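Local coordinates for protein concanavalin B (PDB 6CAF) that may act as a carbohydrate-binding seed protein of jack bean, built on the chitinase-like TIM barrel of glycoside hydrolase family 18, at residues W36-R39 / E40-L43; L167-E170 / L171-K175; A232-S235 / W236-S239; L289-R292 / Q293-K296. All coordinates share one frame; numbering follows the deposited sequence. Where two conformers were deposited one is given.

Contact 1 of 4, residues W36-R39 / E40-L43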
loop_
_atom_site.group_PDB
_atom_site.type_symbol
_atom_site.label_atom_id
_atom_site.label_comp_id
_atom_site.label_asym_id
_atom_site.label_seq_id
_atom_site.Cartn_x
_atom_site.Cartn_y
_atom_site.Cartn_z
ATOM N N TRP A 36 -0.152 -8.431 -0.984
ATOM C CA TRP A 36 0.260 -9.813 -1.149
ATOM C C TRP A 36 1.300 -10.177 -0.118
ATOM O O TRP A 36 2.224 -9.414 0.103
ATOM C CB TRP A 36 0.832 -10.018 -2.560
ATOM C CG TRP A 36 1.307 -11.415 -2.796
ATOM C CD1 TRP A 36 0.561 -12.447 -3.307
ATOM C CD2 TRP A 36 2.594 -11.962 -2.461
ATOM N NE1 TRP A 36 1.312 -13.603 -3.297
ATOM C CE2 TRP A 36 2.552 -13.328 -2.767
ATOM C CE3 TRP A 36 3.786 -11.427 -1.975
ATOM C CZ2 TRP A 36 3.642 -14.159 -2.569
ATOM C CZ3 TRP A 36 4.844 -12.244 -1.763
ATOM C CH2 TRP A 36 4.781 -13.588 -2.066
ATOM N N GLY A 37 1.164 -11.339 0.500
ATOM C CA GLY A 37 2.188 -11.779 1.420
ATOM C C GLY A 37 1.845 -12.848 2.417
ATOM O O GLY A 37 2.615 -13.066 3.324
ATOM N N GLN A 38 0.840 -13.572 2.266
ATOM C CA GLN A 38 0.348 -14.654 3.122
ATOM C C GLN A 38 0.094 -15.874 2.277
ATOM O O GLN A 38 0.009 -15.788 1.063
ATOM C CB GLN A 38 -0.902 -14.245 3.895
ATOM C CG GLN A 38 -2.136 -13.929 3.105
ATOM C CD GLN A 38 -3.303 -13.536 4.018
ATOM O OE1 GLN A 38 -3.096 -13.149 5.182
ATOM N NE2 GLN A 38 -4.522 -13.699 3.519
ATOM N N ARG A 39 0.147 -17.045 2.902
ATOM C CA ARG A 39 0.023 -18.279 2.142
ATOM C C ARG A 39 -1.213 -18.319 1.247
ATOM O O ARG A 39 -1.150 -18.711 0.073
ATOM C CB ARG A 39 0.028 -19.477 3.095
ATOM C CG ARG A 39 -0.133 -20.816 2.396
ATOM C CD ARG A 39 -0.135 -21.985 3.380
ATOM N NE ARG A 39 1.227 -22.342 3.761
ATOM C CZ ARG A 39 1.970 -23.249 3.133
ATOM N NH1 ARG A 39 3.200 -23.494 3.563
ATOM N NH2 ARG A 39 1.482 -23.941 2.104
ATOM N N GLU A 40 -2.288 -17.870 1.743
ATOM C CA GLU A 40 -3.586 -17.956 1.079
ATOM C C GLU A 40 -3.712 -17.022 -0.136
ATOM O O GLU A 40 -4.710 -17.086 -0.866
ATOM C CB GLU A 40 -4.728 -17.703 2.083
ATOM C CG GLU A 40 -4.837 -18.772 3.176
ATOM C CD GLU A 40 -3.893 -18.517 4.395
ATOM O OE1 GLU A 40 -3.099 -17.568 4.429
ATOM O OE2 GLU A 40 -3.996 -19.305 5.356
ATOM N N ASP A 41 -2.733 -16.106 -0.238
ATOM C CA ASP A 41 -2.713 -15.201 -1.366
ATOM C C ASP A 41 -2.234 -15.887 -2.633
ATOM O O ASP A 41 -2.314 -15.313 -3.711
ATOM C CB ASP A 41 -1.775 -14.026 -1.107
ATOM C CG ASP A 41 -2.249 -13.114 -0.018
ATOM O OD1 ASP A 41 -3.470 -12.995 0.201
ATOM O OD2 ASP A 41 -1.365 -12.457 0.580
ATOM N N GLY A 42 -1.682 -17.088 -2.522
ATOM C CA GLY A 42 -1.106 -17.747 -3.674
ATOM C C GLY A 42 0.221 -17.115 -4.103
ATOM O O GLY A 42 0.872 -16.386 -3.350
ATOM N N LEU A 43 0.636 -17.421 -5.327
ATOM C CA LEU A 43 1.928 -17.002 -5.811
ATOM C C LEU A 43 1.937 -15.528 -6.198
ATOM O O LEU A 43 0.983 -15.007 -6.768
ATOM C CB LEU A 43 2.356 -17.806 -7.012
ATOM C CG LEU A 43 2.519 -19.294 -6.758
ATOM C CD1 LEU A 43 3.071 -19.884 -8.039
ATOM C CD2 LEU A 43 3.469 -19.621 -5.628
HETATM O O HOH W 1 1.489 -16.820 -0.906
HETATM O O HOH W 2 -0.987 -17.422 5.913
#

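Contact 2 of 4, residues L167-E170 / L171-K175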
loop_
_atom_site.group_PDB
_atom_site.type_symbol
_atom_site.label_atom_id
_atom_site.label_comp_id
_atom_site.label_asym_id
_atom_site.label_seq_id
_atom_site.Cartn_x
_atom_site.Cartn_y
_atom_site.Cartn_z
ATOM N N LEU A 167 11.578 8.927 8.973
ATOM C CA LEU A 167 11.871 7.821 8.058
ATOM C C LEU A 167 11.581 8.233 6.625
ATOM O O LEU A 167 12.360 7.974 5.684
ATOM C CB LEU A 167 11.084 6.590 8.470
ATOM C CG LEU A 167 11.280 5.370 7.572
ATOM C CD1 LEU A 167 12.716 4.920 7.474
ATOM C CD2 LEU A 167 10.390 4.220 8.034
ATOM N N LEU A 168 10.406 8.834 6.430
ATOM C CA LEU A 168 10.031 9.312 5.124
ATOM C C LEU A 168 11.024 10.353 4.596
ATOM O O LEU A 168 11.451 10.273 3.432
ATOM C CB LEU A 168 8.623 9.898 5.186
ATOM C CG LEU A 168 8.129 10.508 3.894
ATOM C CD1 LEU A 168 8.120 9.512 2.745
ATOM C CD2 LEU A 168 6.751 11.125 4.130
ATOM N N GLU A 169 11.399 11.321 5.443
ATOM C CA GLU A 169 12.361 12.337 5.072
ATOM C C GLU A 169 13.679 11.723 4.620
ATOM O O GLU A 169 14.281 12.138 3.620
ATOM C CB GLU A 169 12.611 13.238 6.269
ATOM C CG GLU A 169 13.700 14.274 6.042
ATOM C CD GLU A 169 13.343 15.300 4.998
ATOM O OE1 GLU A 169 12.145 15.592 4.888
ATOM O OE2 GLU A 169 14.260 15.815 4.323
ATOM N N GLU A 170 14.147 10.737 5.370
ATOM C CA GLU A 170 15.419 10.133 5.047
ATOM C C GLU A 170 15.368 9.349 3.734
ATOM O O GLU A 170 16.299 9.391 2.929
ATOM C CB GLU A 170 15.946 9.266 6.201
ATOM C CG GLU A 170 16.218 10.041 7.480
ATOM C CD GLU A 170 17.251 11.143 7.457
ATOM O OE1 GLU A 170 17.955 11.337 6.459
ATOM O OE2 GLU A 170 17.355 11.828 8.510
ATOM N N LEU A 171 14.261 8.638 3.504
ATOM C CA LEU A 171 14.098 7.955 2.234
ATOM C C LEU A 171 14.014 8.960 1.075
ATOM O O LEU A 171 14.596 8.735 0.011
ATOM C CB LEU A 171 12.862 7.049 2.253
ATOM C CG LEU A 171 13.030 5.756 2.989
ATOM C CD1 LEU A 171 11.671 5.132 3.285
ATOM C CD2 LEU A 171 13.892 4.780 2.220
ATOM N N TYR A 172 13.272 10.033 1.292
ATOM C CA TYR A 172 13.136 11.040 0.283
ATOM C C TYR A 172 14.493 11.669 -0.089
ATOM O O TYR A 172 14.814 11.894 -1.253
ATOM C CB TYR A 172 12.168 12.105 0.779
ATOM C CG TYR A 172 11.870 13.049 -0.330
ATOM C CD1 TYR A 172 10.917 12.721 -1.310
ATOM C CD2 TYR A 172 12.512 14.189 -0.435
ATOM C CE1 TYR A 172 10.679 13.545 -2.379
ATOM C CE2 TYR A 172 12.282 15.066 -1.511
ATOM C CZ TYR A 172 11.350 14.725 -2.464
ATOM O OH TYR A 172 11.059 15.501 -3.556
ATOM N N GLN A 173 15.320 11.900 0.920
ATOM C CA GLN A 173 16.632 12.477 0.672
ATOM C C GLN A 173 17.528 11.514 -0.105
ATOM O O GLN A 173 18.272 11.932 -0.996
ATOM C CB GLN A 173 17.294 12.925 1.976
ATOM C CG GLN A 173 16.623 14.130 2.618
ATOM C CD GLN A 173 16.662 15.351 1.731
ATOM O OE1 GLN A 173 17.636 15.563 1.013
ATOM N NE2 GLN A 173 15.599 16.149 1.758
ATOM N N ILE A 174 17.465 10.235 0.215
ATOM C CA ILE A 174 18.233 9.214 -0.487
ATOM C C ILE A 174 17.824 9.207 -1.971
ATOM O O ILE A 174 18.670 9.019 -2.851
ATOM C CB ILE A 174 18.058 7.817 0.188
ATOM C CG1 ILE A 174 18.836 7.750 1.491
ATOM C CG2 ILE A 174 18.498 6.698 -0.757
ATOM C CD1 ILE A 174 18.388 6.582 2.375
ATOM N N LYS A 175 16.534 9.343 -2.241
ATOM C CA LYS A 175 16.081 9.327 -3.586
ATOM C C LYS A 175 16.756 10.460 -4.342
ATOM O O LYS A 175 17.165 10.285 -5.486
ATOM C CB LYS A 175 14.548 9.456 -3.565
ATOM C CG LYS A 175 13.847 9.582 -4.877
ATOM C CD LYS A 175 12.337 9.572 -4.535
ATOM C CE LYS A 175 11.423 10.168 -5.572
ATOM N NZ LYS A 175 10.072 9.554 -5.321
#

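Contact 3 of 4, residues A232-S235 / W236-S239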
loop_
_atom_site.group_PDB
_atom_site.type_symbol
_atom_site.label_atom_id
_atom_site.label_comp_id
_atom_site.label_asym_id
_atom_site.label_seq_id
_atom_site.Cartn_x
_atom_site.Cartn_y
_atom_site.Cartn_z
ATOM N N ALA A 232 -15.236 12.087 3.788
ATOM C CA ALA A 232 -13.880 11.746 4.179
ATOM C C ALA A 232 -12.936 11.947 2.986
ATOM O O ALA A 232 -11.826 12.462 3.145
ATOM C CB ALA A 232 -13.817 10.346 4.756
ATOM N N TRP A 233 -13.353 11.502 1.799
ATOM C CA TRP A 233 -12.549 11.756 0.615
ATOM C C TRP A 233 -12.289 13.252 0.471
ATOM O O TRP A 233 -11.151 13.674 0.251
ATOM C CB TRP A 233 -13.253 11.201 -0.619
ATOM C CG TRP A 233 -12.541 11.465 -1.882
ATOM C CD1 TRP A 233 -12.647 12.570 -2.639
ATOM C CD2 TRP A 233 -11.531 10.660 -2.490
ATOM N NE1 TRP A 233 -11.809 12.495 -3.720
ATOM C CE2 TRP A 233 -11.108 11.331 -3.642
ATOM C CE3 TRP A 233 -10.974 9.423 -2.191
ATOM C CZ2 TRP A 233 -10.135 10.810 -4.497
ATOM C CZ3 TRP A 233 -10.010 8.909 -3.024
ATOM C CH2 TRP A 233 -9.617 9.600 -4.171
ATOM N N LEU A 234 -13.336 14.059 0.577
ATOM C CA LEU A 234 -13.170 15.494 0.534
ATOM C C LEU A 234 -12.116 15.971 1.531
ATOM O O LEU A 234 -11.233 16.764 1.192
ATOM C CB LEU A 234 -14.515 16.183 0.787
ATOM C CG LEU A 234 -14.503 17.702 0.784
ATOM C CD1 LEU A 234 -14.016 18.260 -0.547
ATOM C CD2 LEU A 234 -15.865 18.278 1.142
ATOM N N SER A 235 -12.228 15.517 2.770
ATOM C CA SER A 235 -11.256 15.909 3.786
ATOM C C SER A 235 -9.835 15.579 3.359
ATOM O O SER A 235 -8.907 16.383 3.550
ATOM C CB SER A 235 -11.601 15.239 5.095
ATOM O OG SER A 235 -12.882 15.602 5.559
ATOM N N TRP A 236 -9.637 14.392 2.799
ATOM C CA TRP A 236 -8.316 13.961 2.348
ATOM C C TRP A 236 -7.827 14.807 1.167
ATOM O O TRP A 236 -6.618 15.074 1.071
ATOM C CB TRP A 236 -8.305 12.453 2.031
ATOM C CG TRP A 236 -8.198 11.685 3.294
ATOM C CD1 TRP A 236 -9.203 11.117 4.000
ATOM C CD2 TRP A 236 -7.008 11.491 4.063
ATOM N NE1 TRP A 236 -8.715 10.558 5.145
ATOM C CE2 TRP A 236 -7.367 10.780 5.214
ATOM C CE3 TRP A 236 -5.677 11.844 3.881
ATOM C CZ2 TRP A 236 -6.449 10.414 6.183
ATOM C CZ3 TRP A 236 -4.769 11.498 4.850
ATOM C CH2 TRP A 236 -5.152 10.794 5.981
ATOM N N THR A 237 -8.721 15.233 0.272
ATOM C CA THR A 237 -8.255 16.082 -0.810
ATOM C C THR A 237 -7.687 17.383 -0.276
ATOM O O THR A 237 -6.808 17.969 -0.883
ATOM C CB THR A 237 -9.327 16.403 -1.858
ATOM O OG1 THR A 237 -10.380 17.192 -1.306
ATOM C CG2 THR A 237 -9.862 15.137 -2.509
ATOM N N LYS A 238 -8.200 17.841 0.861
ATOM C CA LYS A 238 -7.654 19.077 1.453
ATOM C C LYS A 238 -6.385 18.838 2.260
ATOM O O LYS A 238 -5.531 19.728 2.356
ATOM C CB LYS A 238 -8.662 19.724 2.361
ATOM C CG LYS A 238 -9.963 20.007 1.688
ATOM C CD LYS A 238 -9.771 20.684 0.360
ATOM C CE LYS A 238 -11.119 21.124 -0.158
ATOM N NZ LYS A 238 -11.025 21.769 -1.495
ATOM N N SER A 239 -6.231 17.845 2.801
ATOM C CA SER A 239 -5.159 17.374 3.754
ATOM C C SER A 239 -3.882 16.996 2.864
ATOM O O SER A 239 -2.753 17.125 3.341
ATOM C CB SER A 239 -5.647 16.157 4.577
ATOM O OG SER A 239 -6.174 16.497 5.858
#

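Contact 4 of 4, residues L289-R292 / Q293-K296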
loop_
_atom_site.group_PDB
_atom_site.type_symbol
_atom_site.label_atom_id
_atom_site.label_comp_id
_atom_site.label_asym_id
_atom_site.label_seq_id
_atom_site.Cartn_x
_atom_site.Cartn_y
_atom_site.Cartn_z
ATOM N N LEU A 289 -6.674 -2.978 -2.819
ATOM C CA LEU A 289 -7.477 -4.041 -2.237
ATOM C C LEU A 289 -6.703 -4.819 -1.172
ATOM O O LEU A 289 -5.621 -5.383 -1.434
ATOM C CB LEU A 289 -7.970 -4.987 -3.318
ATOM C CG LEU A 289 -8.921 -4.336 -4.320
ATOM C CD1 LEU A 289 -9.221 -5.256 -5.492
ATOM C CD2 LEU A 289 -10.189 -3.888 -3.659
ATOM N N TRP A 290 -7.305 -4.830 0.023
ATOM C CA TRP A 290 -6.890 -5.693 1.108
ATOM C C TRP A 290 -7.786 -6.933 1.022
ATOM O O TRP A 290 -8.987 -6.810 1.297
ATOM C CB TRP A 290 -7.070 -4.993 2.474
ATOM C CG TRP A 290 -6.755 -5.912 3.593
ATOM C CD1 TRP A 290 -7.644 -6.511 4.410
ATOM C CD2 TRP A 290 -5.472 -6.444 3.919
ATOM N NE1 TRP A 290 -6.984 -7.408 5.258
ATOM C CE2 TRP A 290 -5.641 -7.349 4.992
ATOM C CE3 TRP A 290 -4.172 -6.168 3.484
ATOM C CZ2 TRP A 290 -4.562 -8.041 5.571
ATOM C CZ3 TRP A 290 -3.098 -6.859 4.069
ATOM C CH2 TRP A 290 -3.292 -7.773 5.098
ATOM N N ASN A 291 -7.296 -8.112 0.623
ATOM C CA ASN A 291 -5.964 -8.444 0.146
ATOM C C ASN A 291 -6.109 -9.412 -1.043
ATOM O O ASN A 291 -7.228 -9.660 -1.540
ATOM C CB ASN A 291 -5.127 -9.046 1.263
ATOM C CG ASN A 291 -5.725 -10.337 1.800
ATOM O OD1 ASN A 291 -6.797 -10.781 1.403
ATOM N ND2 ASN A 291 -4.992 -10.972 2.696
ATOM N N ARG A 292 -4.992 -9.948 -1.524
ATOM C CA ARG A 292 -5.029 -10.787 -2.698
ATOM C C ARG A 292 -5.941 -12.010 -2.467
ATOM O O ARG A 292 -6.724 -12.360 -3.353
ATOM C CB ARG A 292 -3.630 -11.198 -3.093
ATOM C CG ARG A 292 -3.567 -12.195 -4.231
ATOM C CD ARG A 292 -4.155 -11.710 -5.532
ATOM N NE ARG A 292 -3.900 -12.711 -6.545
ATOM C CZ ARG A 292 -4.700 -13.082 -7.540
ATOM N NH1 ARG A 292 -5.736 -12.352 -7.843
ATOM N NH2 ARG A 292 -4.401 -14.153 -8.265
ATOM N N GLN A 293 -5.826 -12.653 -1.310
ATOM C CA GLN A 293 -6.674 -13.803 -1.005
ATOM C C GLN A 293 -8.142 -13.458 -1.177
ATOM O O GLN A 293 -8.913 -14.202 -1.811
ATOM C CB GLN A 293 -6.427 -14.274 0.442
ATOM C CG GLN A 293 -7.351 -15.379 0.917
ATOM C CD GLN A 293 -7.223 -15.762 2.369
ATOM O OE1 GLN A 293 -6.413 -15.234 3.115
ATOM N NE2 GLN A 293 -8.053 -16.710 2.775
ATOM N N ALA A 294 -8.563 -12.348 -0.576
ATOM C CA ALA A 294 -9.954 -11.975 -0.642
ATOM C C ALA A 294 -10.389 -11.636 -2.064
ATOM O O ALA A 294 -11.511 -11.952 -2.475
ATOM C CB ALA A 294 -10.228 -10.833 0.317
ATOM N N ASP A 295 -9.482 -11.000 -2.812
ATOM C CA ASP A 295 -9.785 -10.644 -4.204
ATOM C C ASP A 295 -9.966 -11.896 -5.054
ATOM O O ASP A 295 -10.900 -11.989 -5.851
ATOM C CB ASP A 295 -8.681 -9.765 -4.755
ATOM C CG ASP A 295 -9.043 -9.054 -6.020
ATOM O OD1 ASP A 295 -10.237 -8.964 -6.338
ATOM O OD2 ASP A 295 -8.125 -8.539 -6.693
ATOM N N LYS A 296 -9.114 -12.893 -4.823
ATOM C CA LYS A 296 -9.271 -14.170 -5.513
ATOM C C LYS A 296 -10.601 -14.849 -5.192
ATOM O O LYS A 296 -11.218 -15.485 -6.041
ATOM C CB LYS A 296 -8.162 -15.166 -5.067
ATOM C CG LYS A 296 -6.825 -14.932 -5.659
ATOM C CD LYS A 296 -5.708 -15.385 -4.744
ATOM C CE LYS A 296 -5.858 -16.833 -4.347
ATOM N NZ LYS A 296 -5.683 -17.669 -5.570
#

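Contact 1 of 4, residues W36-R39 / E40-L43
Asp41 OD2 is gripped by two consecutive backbone amides, Gly37 N at 2.8 Å and Gln38 N at 3.0 Å, in the loop that leaves strand 31-36 of the TIM barrel and leads into helix 44-49. The two donors use it differently: Gly37 N meets the anti lone pair of the oxygen, whereas Gln38 N comes from above the carboxylate plane. With its CG turned back beside its own backbone N (chi1 -67°), Asp41 folds toward the preceding residues, and its other oxygen, OD1, accepts from Gln293 N at the start of helix 292-298, which ties this loop to the one following strand 284-290. A 3-10 turn at Arg39 to Asp41 closes through Asp41 N to Gln38 O and Gly42 N to Arg39 O, the latter at 3.1 Å. A water lies within hydrogen-bonding distance of both Gln38 O (2.7 Å) and Gly42 O (2.6 Å). The indole of Trp36, buried against Leu75, Val78 and Leu90, lays its CD1 3.6 Å from Asp41 CB. Its NE1 donates 2.8 Å to Gly42 O, which lies near the ring plane, though the donor stands above the plane of that carbonyl.

Contact 2 of 4, residues L167-E170 / L171-K175
The carboxylate of Glu169 and the amide of Gln173 lie side by side one helical turn apart, pointing the same way, with their planes only 22° apart. In one modelled pair of conformers, since each residue was built in two, Gln173 NE2 donates 2.9 Å to Glu169 OE2 on its syn side, 29° out of the carboxylate plane and tilted from the amide plane as well. Both chains bend at chi2 to get there, Glu169 with CG anti to its N (chi1 175°) and Gln173 with CG beside its own N, which also brings Gln173 CG within 3.4 Å of Glu169 OE2. This is an i to i+4 pair on helix 164-178, the crossover helix between strands 150-154 and 183-186 of the barrel. Beneath it runs the regular ladder, for example Gln173 N to Glu169 O at 2.9 Å. On the buried side Leu167 CG approaches Leu171 CD1 at 4.3 Å, and both leucines pack on Phe153, while Leu168 reaches Leu184. Glu169 OE1 is taken by His205 NE2, and the His205 ring stacks on Tyr172. Glu169 can therefore serve two donors, a neutral amide and an imidazole, and its negative charge would probably favour a protonated His205.

Contact 3 of 4, residues A232-S235 / W236-S239
This is an i to i+3 and i+4 contact within the last turns of helix 227-239, which lies on the outside of the barrel between strands 208-212 and 247-252. Its focus is Leu234 O, which accepts from two donors: Thr237 OG1 at 2.7 Å and, along the helical ladder, Lys238 N at 3.2 Å. Thr237 OG1 sits between its backbone N and carbonyl carbon (chi1 66°), which turns the hydroxyl back over the preceding turn and places CG2 anti to the carbonyl carbon, beside the backbone N. There the methyl approaches the Trp233 indole obliquely, 3.5 Å from NE1. NE1 itself donates to Pro278 O, and the Trp233 ring packs on Leu247 and Leu249 of the next strand. A valine at Thr237 would probably leave Leu234 O without its hydroxyl donor, with only the long amide bond from Lys238 remaining of the pair described here. Farther round the helix, Trp236 brings CD1 within 3.1 Å of Ala232 O, which lies near the ring plane, while its NE1 reaches Cys190 O. Leu234 CD1 and Lys238 CE come together at 4.1 Å. Toward the C-terminus Ser239 N still reaches Ser235 O, to which Lys238 N adds a weak bond. One side is buried on barrel strand 247-252 and the other bears Leu234 and Lys238, as in the crossover helices of a TIM barrel.

Contact 4 of 4, residues L289-R292 / Q293-K296
Lys296 lays its CG over the centre of one face of the Arg292 guanidinium, 3.4 Å from CZ, the two chains crossing at about a right angle one turn apart. Arg292 reaches this position with CG anti to its backbone N (chi1 174°) and a bend at chi2. The guanidinium belongs to the tightly packed side: NE donates to Thr47 OG1 and NH1 bonds Tyr53 OH, which also bonds Asp295 OD2. An alanine at Arg292 would probably leave Thr47 and Tyr53 without these partners and uncover the aliphatic stem of Lys296. Also buried, Leu289 CD1 packs 3.7 Å from Asp295 OD2, whose carboxylate is also bound by Ser301 OG. The solvent side is looser: Lys296 is exposed and curls at chi3 and chi4, while Gln293, partly exposed, has an extended chain, its CB 3.6 Å from Asn291 OD1. Asn291, preceded by a cis peptide bond, caps the helix. Its OD1 accepts from Ala294 N at 3.1 Å, while Asn291 O takes Asp295 N at 2.9 Å. The arrangement is an asparagine N-cap joining barrel strand 284-290 to helix 292-298, with the non-proline cis peptide after a tryptophan that recurs in family 18 barrels.

Contacts 1 and 4 are neighbours, their centres about 9 Å apart, because strands 31-36 and 284-290 pair in parallel and close the barrel. The loops that follow these strands join where Asp41 OD1 lies 2.8 Å from Gln293 N. Contacts 2 and 3 belong to crossover helices elsewhere on the barrel, with centres about 25 Å apart and nearest atoms about 11 Å apart. Contact 1 lies across the chain's centre from both, its centre about 29 Å from that of contact 2 and about 32 Å from that of contact 3. Contacts 1 and 4 sit at the C-terminal ends of barrel strands, the end where family 18 enzymes carry their sugar-binding cleft, so they probably lie nearer to any such site than the outer helices do.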